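Local coordinates for hydrazine synthase subunit alpha (Candidatus Kuenenia stuttgartiensis, PDB 5C2V), which forms part of the hydrazine synthase complex and catalyses the condensation of hydroxylamine with ammonia to hydrazine, the second half-reaction of the enzyme, at residues M529-D534 against S538-L543; A461-Q466 against E753-V758; P340-L343 against R347-V350; V374-D377 against N381-Q384. All coordinates share one frame; numbering follows the deposited sequence.

In the fold
From the N terminus, the first loop to close is contact 3, the hairpin of the first two strands of a propeller blade. Contact 4 follows in series, closing the calcium-bound turn that leads from strand 369-373 of that blade into strand 381-387 of the next. The two touch through Leu-349 and Val-374, their centres about 13 Å apart. Contact 2 then closes a loop of 286 residues, joining the middle domain to helix 751-762 of the cytochrome c domain, and contact 1, a short hairpin beside a heme, falls wholly within that loop. Contacts 1 and 2 share a sheet, since strands 527-532 and 461-467 are neighbours. Contacts 1 and 3 lie about 44 Å apart, centre to centre.

Contact 1 of 4, residues M529-D534 against S538-L543; sequences MQILDD and SVQTAL. With HEC (heme c), chain B.
Gln-530 and Thr-541 run alongside each other from one face of a two-stranded ladder, with Gln-530 NE2 2.9 Å from Thr-541 OG1. With CG beside its backbone N (chi1 -70°) and an extended chain beyond, Gln-530 runs past Ser-538, whose OG is hydrogen-bonded to Thr-541 OG1 at 3.1 Å. The amide also has partners outside the hairpin: OE1 is hydrogen-bonded to Arg-463 NH1 and NE2 to the carbonyl O of Asp-762, while Thr-541 OG1 also bonds to Ser-711. This is a beta hairpin of the middle domain, the antiparallel strands 527-532 and 538-541, held by Ala-542 N to Met-529 O (3.1 Å, 171° at the hydrogen) and by Val-539 N to Ile-531 O (3.0 Å). On the other face Ile-531 and Gln-540 project together, Ile-531 CD1 resting 3.7 Å from Gln-540 CB. From there the hairpin meets the heme c of this domain. Ile-531 CG2 lies 3.9 Å from heme CAC. Met-529 SD and Ala-542 CB sit over the same porphyrin face, SD 3.5 Å from heme CHC, and CB 3.5 Å from heme C1D.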
loop_
_atom_site.group_PDB
_atom_site.type_symbol
_atom_site.label_atom_id
_atom_site.label_comp_id
_atom_site.label_asym_id
_atom_site.label_seq_id
_atom_site.Cartn_x
_atom_site.Cartn_y
_atom_site.Cartn_z
ATOM N N MET D 529 10.557 19.774 -10.313
ATOM C CA MET D 529 11.737 20.272 -9.610
ATOM C C MET D 529 12.325 19.271 -8.616
ATOM O O MET D 529 11.643 18.353 -8.161
ATOM C CB MET D 529 11.391 21.568 -8.877
ATOM C CG MET D 529 10.238 21.425 -7.894
ATOM S SD MET D 529 9.049 22.772 -8.021
ATOM C CE MET D 529 8.432 22.508 -9.681
ATOM N N GLN D 530 13.600 19.463 -8.288
ATOM C CA GLN D 530 14.286 18.650 -7.288
ATOM C C GLN D 530 15.156 19.514 -6.381
ATOM O O GLN D 530 16.020 20.242 -6.861
ATOM C CB GLN D 530 15.157 17.584 -7.957
ATOM C CG GLN D 530 14.393 16.475 -8.654
ATOM C CD GLN D 530 15.319 15.463 -9.298
ATOM O OE1 GLN D 530 16.423 15.799 -9.725
ATOM N NE2 GLN D 530 14.876 14.212 -9.363
ATOM N N ILE D 531 14.940 19.427 -5.071
ATOM C CA ILE D 531 15.791 20.143 -4.125
ATOM C C ILE D 531 17.122 19.404 -3.966
ATOM O O ILE D 531 17.156 18.176 -3.901
ATOM C CB ILE D 531 15.104 20.320 -2.754
ATOM C CG1 ILE D 531 14.722 18.965 -2.151
ATOM C CG2 ILE D 531 13.868 21.197 -2.892
ATOM C CD1 ILE D 531 14.054 19.070 -0.796
ATOM N N LEU D 532 18.219 20.156 -3.917
ATOM C CA LEU D 532 19.551 19.555 -3.956
ATOM C C LEU D 532 20.394 19.889 -2.728
ATOM O O LEU D 532 20.287 20.978 -2.167
ATOM C CB LEU D 532 20.291 20.005 -5.218
ATOM C CG LEU D 532 19.519 19.951 -6.539
ATOM C CD1 LEU D 532 20.395 20.425 -7.690
ATOM C CD2 LEU D 532 18.987 18.552 -6.807
ATOM N N ASP D 533 21.241 18.945 -2.320
ATOM C CA ASP D 533 22.159 19.169 -1.206
ATOM C C ASP D 533 23.468 19.780 -1.698
ATOM O O ASP D 533 23.580 20.162 -2.862
ATOM C CB ASP D 533 22.427 17.864 -0.443
ATOM C CG ASP D 533 22.949 16.748 -1.337
ATOM O OD1 ASP D 533 23.323 17.014 -2.499
ATOM O OD2 ASP D 533 22.992 15.592 -0.864
ATOM N N ASP D 534 24.457 19.864 -0.814
ATOM C CA ASP D 534 25.709 20.539 -1.146
ATOM C C ASP D 534 26.601 19.720 -2.079
ATOM O O ASP D 534 27.624 20.213 -2.551
ATOM C CB ASP D 534 26.475 20.903 0.133
ATOM C CG ASP D 534 26.850 19.688 0.959
ATOM O OD1 ASP D 534 26.104 18.688 0.927
ATOM O OD2 ASP D 534 27.889 19.741 1.651
ATOM N N SER D 538 19.670 15.045 -5.502
ATOM C CA SER D 538 18.282 15.290 -5.128
ATOM C C SER D 538 17.914 14.611 -3.812
ATOM O O SER D 538 17.987 13.389 -3.686
ATOM C CB SER D 538 17.342 14.813 -6.237
ATOM O OG SER D 538 15.986 14.932 -5.844
ATOM N N VAL D 539 17.512 15.419 -2.836
ATOM C CA VAL D 539 17.025 14.914 -1.559
ATOM C C VAL D 539 15.560 14.508 -1.680
ATOM O O VAL D 539 15.135 13.484 -1.143
ATOM C CB VAL D 539 17.183 15.965 -0.440
ATOM C CG1 VAL D 539 16.659 15.423 0.882
ATOM C CG2 VAL D 539 18.642 16.377 -0.308
ATOM N N GLN D 540 14.791 15.326 -2.393
ATOM C CA GLN D 540 13.374 15.066 -2.601
ATOM C C GLN D 540 12.961 15.495 -4.004
ATOM O O GLN D 540 13.377 16.547 -4.492
ATOM C CB GLN D 540 12.538 15.796 -1.546
ATOM C CG GLN D 540 11.065 15.419 -1.520
ATOM C CD GLN D 540 10.337 16.028 -0.335
ATOM O OE1 GLN D 540 10.932 16.738 0.475
ATOM N NE2 GLN D 540 9.042 15.747 -0.225
ATOM N N THR D 541 12.140 14.675 -4.650
ATOM C CA THR D 541 11.691 14.959 -6.005
ATOM C C THR D 541 10.193 15.221 -6.018
ATOM O O THR D 541 9.423 14.500 -5.382
ATOM C CB THR D 541 12.021 13.794 -6.964
ATOM O OG1 THR D 541 13.431 13.538 -6.942
ATOM C CG2 THR D 541 11.595 14.126 -8.388
ATOM N N ALA D 542 9.776 16.250 -6.744
ATOM C CA ALA D 542 8.356 16.519 -6.892
ATOM C C ALA D 542 7.872 15.775 -8.120
ATOM O O ALA D 542 8.208 16.137 -9.248
ATOM C CB ALA D 542 8.094 18.009 -7.023
ATOM N N LEU D 543 7.071 14.738 -7.902
ATOM C CA LEU D 543 6.645 13.899 -9.007
ATOM C C LEU D 543 5.234 14.277 -9.408
ATOM O O LEU D 543 4.259 13.937 -8.735
ATOM C CB LEU D 543 6.731 12.419 -8.626
ATOM C CG LEU D 543 8.150 11.883 -8.425
ATOM C CD1 LEU D 543 8.120 10.461 -7.890
ATOM C CD2 LEU D 543 8.947 11.952 -9.721
HETATM FE FE HEC B . 4.870 20.284 -5.328
HETATM C CHA HEC B . 3.067 17.363 -5.704
HETATM C CHB HEC B . 2.507 21.957 -7.164
HETATM C CHC HEC B . 6.845 23.116 -5.311
HETATM C CHD HEC B . 7.347 18.576 -3.685
HETATM N NA HEC B . 3.117 19.759 -6.254
HETATM C C1A HEC B . 2.558 18.497 -6.294
HETATM C C2A HEC B . 1.336 18.569 -7.065
HETATM C C3A HEC B . 1.178 19.832 -7.472
HETATM C C4A HEC B . 2.295 20.609 -6.970
HETATM C CMA HEC B . 0.013 20.376 -8.325
HETATM C CAA HEC B . 0.396 17.380 -7.361
HETATM C CBA HEC B . -0.786 17.395 -6.396
HETATM C CGA HEC B . -0.333 17.096 -4.989
HETATM O O1A HEC B . -0.715 17.854 -4.061
HETATM O O2A HEC B . 0.412 16.103 -4.791
HETATM N NB HEC B . 4.769 22.165 -6.216
HETATM C C1B HEC B . 3.576 22.684 -6.686
HETATM C C2B HEC B . 3.646 24.127 -6.576
HETATM C C3B HEC B . 4.838 24.453 -6.073
HETATM C C4B HEC B . 5.573 23.225 -5.832
HETATM C CMB HEC B . 2.537 25.120 -6.984
HETATM C CAB HEC B . 5.324 25.894 -5.791
HETATM C CBB HEC B . 6.501 26.243 -6.729
HETATM N NC HEC B . 6.730 20.776 -4.580
HETATM C C1C HEC B . 7.396 21.972 -4.777
HETATM C C2C HEC B . 8.730 21.839 -4.227
HETATM C C3C HEC B . 8.901 20.560 -3.881
HETATM C C4C HEC B . 7.626 19.881 -4.029
HETATM C CMC HEC B . 9.857 22.887 -4.356
HETATM C CAC HEC B . 10.197 19.954 -3.300
HETATM C CBC HEC B . 10.775 18.925 -4.296
HETATM N ND HEC B . 5.166 18.280 -4.789
HETATM C C1D HEC B . 6.272 17.820 -4.082
HETATM C C2D HEC B . 6.118 16.407 -3.826
HETATM C C3D HEC B . 4.773 16.029 -4.456
HETATM C C4D HEC B . 4.261 17.251 -5.031
HETATM C CMD HEC B . 7.103 15.487 -3.071
HETATM C CAD HEC B . 4.100 14.641 -4.489
HETATM C CBD HEC B . 4.950 13.707 -5.340
HETATM C CGD HEC B . 4.330 12.338 -5.359
HETATM O O1D HEC B . 5.001 11.396 -5.849
HETATM O O2D HEC B . 3.175 12.187 -4.879
#

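Contact 2 of 4, residues A461-Q466 against E753-V758; sequences AVRIIQ and ERYAIV
This is a long-range polar contact between two domains, in which one arginine from a strand of the middle-domain antiparallel sheet meets one tyrosine from a helix of the cytochrome c domain. The backbones stay well apart: the closest CA atoms, those of Arg-463 and Val-758, are 12.0 Å from each other, and the two segments bury just 83 Å² between them. The helical character of 753-758 is borne out by Ile-757 N to Glu-753 O at 3.0 Å, within helix 751-762, the last helix of the chain. Arg-463 and Tyr-755 reach across from opposite directions. The arginine leaves its strand extended through CG and CD, then bends at chi3 (-64°), which swings the guanidinium round to the tyrosine hydroxyl. NH2 and OH share a partner, since both are hydrogen-bonded to the carbonyl O of Gly-536, in the turn between strands 527-532 and 538-541. The other nitrogens of the guanidinium are also engaged: NE with Tyr-508 OH on the neighbouring strand 503-510, and NH1, in a salt bridge, with Asp-762 OD2. That carboxylate, at the end of the same helix, probably offsets the buried positive charge and supplies a second tie between the domains. Tyr-755 is placed in turn by Phe-599, with which its ring packs edge-to-face. Guanidinium and phenol planes stand 39° apart. Tyr-755 CZ lies at the edge of the guanidinium, in its plane and 3.7 Å from Arg-463 NH2, and Tyr-755 OH is 3.0 Å from that same nitrogen.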
loop_
_atom_site.group_PDB
_atom_site.type_symbol
_atom_site.label_atom_id
_atom_site.label_comp_id
_atom_site.label_asym_id
_atom_site.label_seq_id
_atom_site.Cartn_x
_atom_site.Cartn_y
_atom_site.Cartn_z
ATOM N N ALA D 461 20.697 24.247 -3.975
ATOM C CA ALA D 461 20.105 24.575 -5.265
ATOM C C ALA D 461 18.924 23.674 -5.598
ATOM O O ALA D 461 18.520 22.830 -4.799
ATOM C CB ALA D 461 21.158 24.487 -6.361
ATOM N N VAL D 462 18.370 23.875 -6.789
ATOM C CA VAL D 462 17.284 23.054 -7.299
ATOM C C VAL D 462 17.519 22.714 -8.765
ATOM O O VAL D 462 17.997 23.549 -9.546
ATOM C CB VAL D 462 15.906 23.747 -7.155
ATOM C CG1 VAL D 462 15.497 23.839 -5.693
ATOM C CG2 VAL D 462 15.916 25.123 -7.807
ATOM N N ARG D 463 17.193 21.476 -9.124
ATOM C CA ARG D 463 17.252 21.029 -10.508
ATOM C C ARG D 463 15.863 21.074 -11.132
ATOM O O ARG D 463 14.897 20.565 -10.563
ATOM C CB ARG D 463 17.827 19.614 -10.607
ATOM C CG ARG D 463 17.844 19.065 -12.028
ATOM C CD ARG D 463 18.347 17.630 -12.090
ATOM N NE ARG D 463 19.742 17.508 -11.678
ATOM C CZ ARG D 463 20.138 16.948 -10.540
ATOM N NH1 ARG D 463 19.242 16.451 -9.697
ATOM N NH2 ARG D 463 21.430 16.881 -10.246
ATOM N N ILE D 464 15.774 21.689 -12.304
ATOM C CA ILE D 464 14.518 21.810 -13.027
ATOM C C ILE D 464 14.569 20.981 -14.303
ATOM O O ILE D 464 15.450 21.175 -15.156
ATOM C CB ILE D 464 14.194 23.272 -13.373
ATOM C CG1 ILE D 464 14.455 24.175 -12.165
ATOM C CG2 ILE D 464 12.752 23.396 -13.840
ATOM C CD1 ILE D 464 14.215 25.642 -12.438
ATOM N N ILE D 465 13.604 20.072 -14.415
ATOM C CA ILE D 465 13.571 19.040 -15.444
ATOM C C ILE D 465 12.333 19.169 -16.329
ATOM O O ILE D 465 11.229 19.358 -15.824
ATOM C CB ILE D 465 13.582 17.633 -14.801
ATOM C CG1 ILE D 465 14.877 17.411 -14.017
ATOM C CG2 ILE D 465 13.386 16.546 -15.847
ATOM C CD1 ILE D 465 14.893 16.123 -13.221
ATOM N N GLN D 466 12.514 19.062 -17.643
ATOM C CA GLN D 466 11.385 19.094 -18.572
ATOM C C GLN D 466 11.088 17.719 -19.159
ATOM O O GLN D 466 11.958 17.088 -19.760
ATOM C CB GLN D 466 11.642 20.085 -19.707
ATOM C CG GLN D 466 10.519 20.144 -20.732
ATOM C CD GLN D 466 10.829 21.073 -21.888
ATOM O OE1 GLN D 466 11.772 21.861 -21.831
ATOM N NE2 GLN D 466 10.032 20.984 -22.947
ATOM N N GLU D 753 32.487 13.605 -14.757
ATOM C CA GLU D 753 32.019 12.262 -15.094
ATOM C C GLU D 753 31.094 11.708 -14.010
ATOM O O GLU D 753 29.984 11.232 -14.292
ATOM C CB GLU D 753 33.214 11.326 -15.300
ATOM C CG GLU D 753 34.181 11.781 -16.386
ATOM C CD GLU D 753 35.530 11.090 -16.301
ATOM O OE1 GLU D 753 35.823 10.482 -15.250
ATOM O OE2 GLU D 753 36.298 11.158 -17.284
ATOM N N ARG D 754 31.563 11.782 -12.769
ATOM C CA ARG D 754 30.806 11.297 -11.624
ATOM C C ARG D 754 29.463 12.011 -11.509
ATOM O O ARG D 754 28.424 11.373 -11.319
ATOM C CB ARG D 754 31.616 11.477 -10.337
ATOM C CG ARG D 754 30.991 10.831 -9.113
ATOM C CD ARG D 754 31.939 10.865 -7.924
ATOM N NE ARG D 754 32.202 12.226 -7.465
ATOM C CZ ARG D 754 33.023 12.529 -6.465
ATOM N NH1 ARG D 754 33.664 11.566 -5.816
ATOM N NH2 ARG D 754 33.202 13.795 -6.112
ATOM N N TYR D 755 29.483 13.335 -11.641
ATOM C CA TYR D 755 28.249 14.104 -11.552
ATOM C C TYR D 755 27.386 13.905 -12.792
ATOM O O TYR D 755 26.184 14.162 -12.764
ATOM C CB TYR D 755 28.536 15.591 -11.349
ATOM C CG TYR D 755 27.306 16.364 -10.938
ATOM C CD1 TYR D 755 26.800 16.256 -9.649
ATOM C CD2 TYR D 755 26.641 17.187 -11.837
ATOM C CE1 TYR D 755 25.672 16.950 -9.264
ATOM C CE2 TYR D 755 25.511 17.887 -11.460
ATOM C CZ TYR D 755 25.030 17.764 -10.172
ATOM O OH TYR D 755 23.906 18.457 -9.788
ATOM N N ALA D 756 28.000 13.459 -13.883
ATOM C CA ALA D 756 27.231 13.084 -15.062
ATOM C C ALA D 756 26.417 11.841 -14.738
ATOM O O ALA D 756 25.241 11.742 -15.097
ATOM C CB ALA D 756 28.138 12.842 -16.256
ATOM N N ILE D 757 27.048 10.896 -14.046
ATOM C CA ILE D 757 26.341 9.704 -13.584
ATOM C C ILE D 757 25.230 10.081 -12.601
ATOM O O ILE D 757 24.105 9.574 -12.692
ATOM C CB ILE D 757 27.302 8.698 -12.920
ATOM C CG1 ILE D 757 28.353 8.226 -13.927
ATOM C CG2 ILE D 757 26.533 7.511 -12.361
ATOM C CD1 ILE D 757 29.330 7.220 -13.363
ATOM N N VAL D 758 25.549 10.979 -11.670
ATOM C CA VAL D 758 24.570 11.473 -10.703
ATOM C C VAL D 758 23.346 12.070 -11.398
ATOM O O VAL D 758 22.205 11.732 -11.067
ATOM C CB VAL D 758 25.185 12.537 -9.771
ATOM C CG1 VAL D 758 24.109 13.166 -8.896
ATOM C CG2 VAL D 758 26.286 11.925 -8.917
#

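Contact 3 of 4, residues P340-L343 against R347-V350; sequences PYPL and RMLV
Strands 340-342 and 348-350 run antiparallel, the axes of these short segments 4.4 Å apart at closest and 170° between directions, with Tyr-341 and Leu-349 as a hydrogen-bonded pair and Pro-342 and Met-348 as a non-hydrogen-bonded one. They form the hairpin of the first two strands in a four-stranded blade of the beta-propeller. Tyr-341 and Leu-349 exchange both backbone bonds, Tyr-341 N to Leu-349 O at 2.7 Å and Leu-349 N to Tyr-341 O at 2.9 Å, and Leu-343 N to Arg-347 O closes the turn beyond. Pro-340 and Pro-342 flank Tyr-341 at positions whose nitrogens are directed away from strand 348-353, so the missing N-H groups cost this ladder nothing; strand 336-342 is an outermost strand of its sheet. Met-348 lies against these prolines. Its CG is anti to the backbone N (chi1 -173°), which carries the sulfur along the sheet face until SD is 4.0 Å from Pro-340 CB and 4.2 Å from Pro-342 CG. The prolines in turn touch strand 285-291 of the preceding blade. The opposite face carries Tyr-341 and Leu-349, whose CB atoms are 4.3 Å apart, and both pack on Pro-387 of strand 381-387 in the next blade. The phenol ring of Tyr-341 leads away from its neighbour, and its OH is hydrogen-bonded to Lys-391 NZ. At the turn, Leu-343 and Arg-347 slant across each other: the arginine chain bends at chi3, leaving Leu-343 CD1 3.8 Å from Arg-347 NH2 and 3.9 Å from Arg-347 NE.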
loop_
_atom_site.group_PDB
_atom_site.type_symbol
_atom_site.label_atom_id
_atom_site.label_comp_id
_atom_site.label_asym_id
_atom_site.label_seq_id
_atom_site.Cartn_x
_atom_site.Cartn_y
_atom_site.Cartn_z
ATOM N N PRO D 340 -23.118 10.537 -13.719
ATOM C CA PRO D 340 -24.093 11.127 -12.794
ATOM C C PRO D 340 -24.363 12.597 -13.115
ATOM O O PRO D 340 -23.440 13.306 -13.513
ATOM C CB PRO D 340 -23.411 10.977 -11.435
ATOM C CG PRO D 340 -21.956 11.054 -11.752
ATOM C CD PRO D 340 -21.782 10.413 -13.107
ATOM N N TYR D 341 -25.605 13.045 -12.950
ATOM C CA TYR D 341 -25.941 14.442 -13.216
ATOM C C TYR D 341 -26.818 15.069 -12.133
ATOM O O TYR D 341 -28.043 14.964 -12.188
ATOM C CB TYR D 341 -26.626 14.586 -14.573
ATOM C CG TYR D 341 -26.426 15.960 -15.167
ATOM C CD1 TYR D 341 -27.247 17.019 -14.806
ATOM C CD2 TYR D 341 -25.399 16.204 -16.067
ATOM C CE1 TYR D 341 -27.061 18.278 -15.336
ATOM C CE2 TYR D 341 -25.203 17.459 -16.603
ATOM C CZ TYR D 341 -26.037 18.491 -16.233
ATOM O OH TYR D 341 -25.844 19.741 -16.767
ATOM N N PRO D 342 -26.190 15.714 -11.138
ATOM C CA PRO D 342 -26.923 16.379 -10.053
ATOM C C PRO D 342 -27.819 17.511 -10.555
ATOM O O PRO D 342 -27.470 18.198 -11.517
ATOM C CB PRO D 342 -25.808 16.936 -9.155
ATOM C CG PRO D 342 -24.552 16.245 -9.592
ATOM C CD PRO D 342 -24.738 15.937 -11.039
ATOM N N LEU D 343 -28.962 17.701 -9.902
ATOM C CA LEU D 343 -29.870 18.792 -10.236
ATOM C C LEU D 343 -29.965 19.786 -9.081
ATOM O O LEU D 343 -29.794 19.411 -7.922
ATOM C CB LEU D 343 -31.265 18.256 -10.577
ATOM C CG LEU D 343 -31.494 17.642 -11.961
ATOM C CD1 LEU D 343 -32.943 17.197 -12.109
ATOM C CD2 LEU D 343 -31.123 18.628 -13.055
ATOM N N ARG D 347 -32.017 16.618 -6.933
ATOM C CA ARG D 347 -32.196 15.324 -7.572
ATOM C C ARG D 347 -30.956 15.001 -8.392
ATOM O O ARG D 347 -30.053 15.830 -8.512
ATOM C CB ARG D 347 -33.443 15.319 -8.459
ATOM C CG ARG D 347 -34.735 15.631 -7.722
ATOM C CD ARG D 347 -35.941 15.514 -8.643
ATOM N NE ARG D 347 -35.907 16.499 -9.721
ATOM C CZ ARG D 347 -36.787 16.547 -10.715
ATOM N NH1 ARG D 347 -37.772 15.663 -10.774
ATOM N NH2 ARG D 347 -36.681 17.478 -11.653
ATOM N N MET D 348 -30.910 13.801 -8.961
ATOM C CA MET D 348 -29.790 13.417 -9.809
ATOM C C MET D 348 -30.208 12.387 -10.852
ATOM O O MET D 348 -31.011 11.495 -10.571
ATOM C CB MET D 348 -28.639 12.879 -8.953
ATOM C CG MET D 348 -27.358 12.600 -9.724
ATOM S SD MET D 348 -25.925 12.370 -8.653
ATOM C CE MET D 348 -26.478 11.011 -7.628
ATOM N N LEU D 349 -29.657 12.512 -12.054
ATOM C CA LEU D 349 -29.872 11.528 -13.107
ATOM C C LEU D 349 -28.618 10.686 -13.283
ATOM O O LEU D 349 -27.523 11.220 -13.460
ATOM C CB LEU D 349 -30.245 12.208 -14.426
ATOM C CG LEU D 349 -31.692 12.679 -14.588
ATOM C CD1 LEU D 349 -31.848 13.487 -15.865
ATOM C CD2 LEU D 349 -32.641 11.492 -14.587
ATOM N N VAL D 350 -28.776 9.368 -13.227
ATOM C CA VAL D 350 -27.632 8.474 -13.346
ATOM C C VAL D 350 -27.820 7.465 -14.471
ATOM O O VAL D 350 -28.946 7.079 -14.791
ATOM C CB VAL D 350 -27.371 7.713 -12.029
ATOM C CG1 VAL D 350 -26.968 8.679 -10.927
ATOM C CG2 VAL D 350 -28.600 6.913 -11.620
#

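Contact 4 of 4, residues V374-D377 against N381-Q384; sequences VYDD and NDHQ. With CA (calcium ion), chain C.
Asp-376 and Asp-382 meet through a calcium ion, which each binds by one oxygen: Asp-376 OD2 at 2.4 Å and Asp-382 OD2 at 2.4 Å. The carboxylates arrive from different directions, with side chains crossing at about a right angle and planes 83° apart. Their OD2 atoms stand 3.4 Å from each other, a proximity explained by the shared cation, whose two charges the pair probably balances. Asp-382 OD1 stays 4.1 Å from the calcium. Asp-377 contributes its backbone O, at 2.3 Å from the metal, and the carbonyls of Phe-358 and Trp-380 bring the protein ligands to five.

The turn that supplies Asp-376, Asp-377 and Trp-380 connects two blades of the six-bladed propeller. It runs from strand 369-373, the outer strand of one blade, to strand 381-387, which pairs with the N-terminal strand 31-37 to complete the last blade, the Velcro closure of such folds. At its start Val-374 and Tyr-375 both face Ile-360, forming a classic beta bulge.

Hydrogen bonding reinforces the metal site. Asp-377 N donates to Asp-382 OD2 (2.9 Å, 162° at the hydrogen), on the syn side of the carboxylate and somewhat out of its plane, so that oxygen serves calcium and amide together. Asp-382 turns its CG away from its own carbonyl carbon (chi1 -52°), which brings OD2 to both partners. The carboxylate of Asp-377 turns away instead, and its OD1 is hydrogen-bonded to Asn-379 N.

In packing, Tyr-375 meets the ring of Phe-62, and Asn-381 touches Arg-355 of the second alpha subunit.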
loop_
_atom_site.group_PDB
_atom_site.type_symbol
_atom_site.label_atom_id
_atom_site.label_comp_id
_atom_site.label_asym_id
_atom_site.label_seq_id
_atom_site.Cartn_x
_atom_site.Cartn_y
_atom_site.Cartn_z
ATOM N N VAL D 374 -36.174 6.041 -16.143
ATOM C CA VAL D 374 -36.542 7.128 -17.040
ATOM C C VAL D 374 -36.751 6.571 -18.443
ATOM O O VAL D 374 -37.881 6.462 -18.918
ATOM C CB VAL D 374 -35.470 8.235 -17.072
ATOM C CG1 VAL D 374 -35.887 9.354 -18.015
ATOM C CG2 VAL D 374 -35.222 8.775 -15.671
ATOM N N TYR D 375 -35.652 6.224 -19.105
ATOM C CA TYR D 375 -35.715 5.539 -20.391
ATOM C C TYR D 375 -34.635 4.465 -20.484
ATOM O O TYR D 375 -33.446 4.761 -20.353
ATOM C CB TYR D 375 -35.572 6.543 -21.536
ATOM C CG TYR D 375 -35.689 5.937 -22.917
ATOM C CD1 TYR D 375 -36.931 5.639 -23.464
ATOM C CD2 TYR D 375 -34.558 5.673 -23.679
ATOM C CE1 TYR D 375 -37.042 5.089 -24.727
ATOM C CE2 TYR D 375 -34.659 5.123 -24.944
ATOM C CZ TYR D 375 -35.904 4.833 -25.462
ATOM O OH TYR D 375 -36.010 4.286 -26.721
ATOM N N ASP D 376 -35.043 3.219 -20.709
ATOM C CA ASP D 376 -34.078 2.151 -20.945
ATOM C C ASP D 376 -34.437 1.348 -22.191
ATOM O O ASP D 376 -35.443 0.640 -22.221
ATOM C CB ASP D 376 -33.986 1.225 -19.729
ATOM C CG ASP D 376 -32.900 0.172 -19.877
ATOM O OD1 ASP D 376 -32.975 -0.861 -19.179
ATOM O OD2 ASP D 376 -31.973 0.373 -20.692
ATOM N N ASP D 377 -33.594 1.459 -23.210
ATOM C CA ASP D 377 -33.742 0.677 -24.429
ATOM C C ASP D 377 -32.843 -0.543 -24.309
ATOM O O ASP D 377 -31.660 -0.405 -24.019
ATOM C CB ASP D 377 -33.376 1.516 -25.660
ATOM C CG ASP D 377 -33.803 0.871 -26.971
ATOM O OD1 ASP D 377 -33.939 -0.368 -27.030
ATOM O OD2 ASP D 377 -34.001 1.613 -27.955
ATOM N N ASN D 381 -26.896 1.172 -24.950
ATOM C CA ASN D 381 -26.381 1.679 -23.694
ATOM C C ASN D 381 -26.793 3.135 -23.605
ATOM O O ASN D 381 -26.399 3.958 -24.435
ATOM C CB ASN D 381 -24.862 1.535 -23.605
ATOM C CG ASN D 381 -24.433 0.181 -23.079
ATOM O OD1 ASN D 381 -25.164 -0.467 -22.329
ATOM N ND2 ASN D 381 -23.238 -0.254 -23.465
ATOM N N ASP D 382 -27.598 3.444 -22.598
ATOM C CA ASP D 382 -28.162 4.774 -22.455
ATOM C C ASP D 382 -27.433 5.497 -21.336
ATOM O O ASP D 382 -27.609 5.175 -20.161
ATOM C CB ASP D 382 -29.665 4.686 -22.173
ATOM C CG ASP D 382 -30.397 3.818 -23.189
ATOM O OD1 ASP D 382 -30.268 4.088 -24.401
ATOM O OD2 ASP D 382 -31.087 2.856 -22.782
ATOM N N HIS D 383 -26.610 6.476 -21.703
ATOM C CA HIS D 383 -25.776 7.146 -20.715
ATOM C C HIS D 383 -25.574 8.620 -21.039
ATOM O O HIS D 383 -26.111 9.128 -22.021
ATOM C CB HIS D 383 -24.421 6.441 -20.594
ATOM C CG HIS D 383 -23.528 6.625 -21.780
ATOM N ND1 HIS D 383 -23.856 6.170 -23.040
ATOM C CD2 HIS D 383 -22.308 7.201 -21.896
ATOM C CE1 HIS D 383 -22.880 6.467 -23.880
ATOM N NE2 HIS D 383 -21.930 7.093 -23.211
ATOM N N GLN D 384 -24.796 9.292 -20.196
ATOM C CA GLN D 384 -24.575 10.736 -20.285
ATOM C C GLN D 384 -25.872 11.549 -20.323
ATOM O O GLN D 384 -26.087 12.320 -21.258
ATOM C CB GLN D 384 -23.729 11.066 -21.518
ATOM C CG GLN D 384 -22.280 10.628 -21.416
ATOM C CD GLN D 384 -21.490 10.940 -22.672
ATOM O OE1 GLN D 384 -22.049 11.027 -23.765
ATOM N NE2 GLN D 384 -20.181 11.111 -22.522
HETATM CA CA CA C . -30.335 0.565 -22.395
#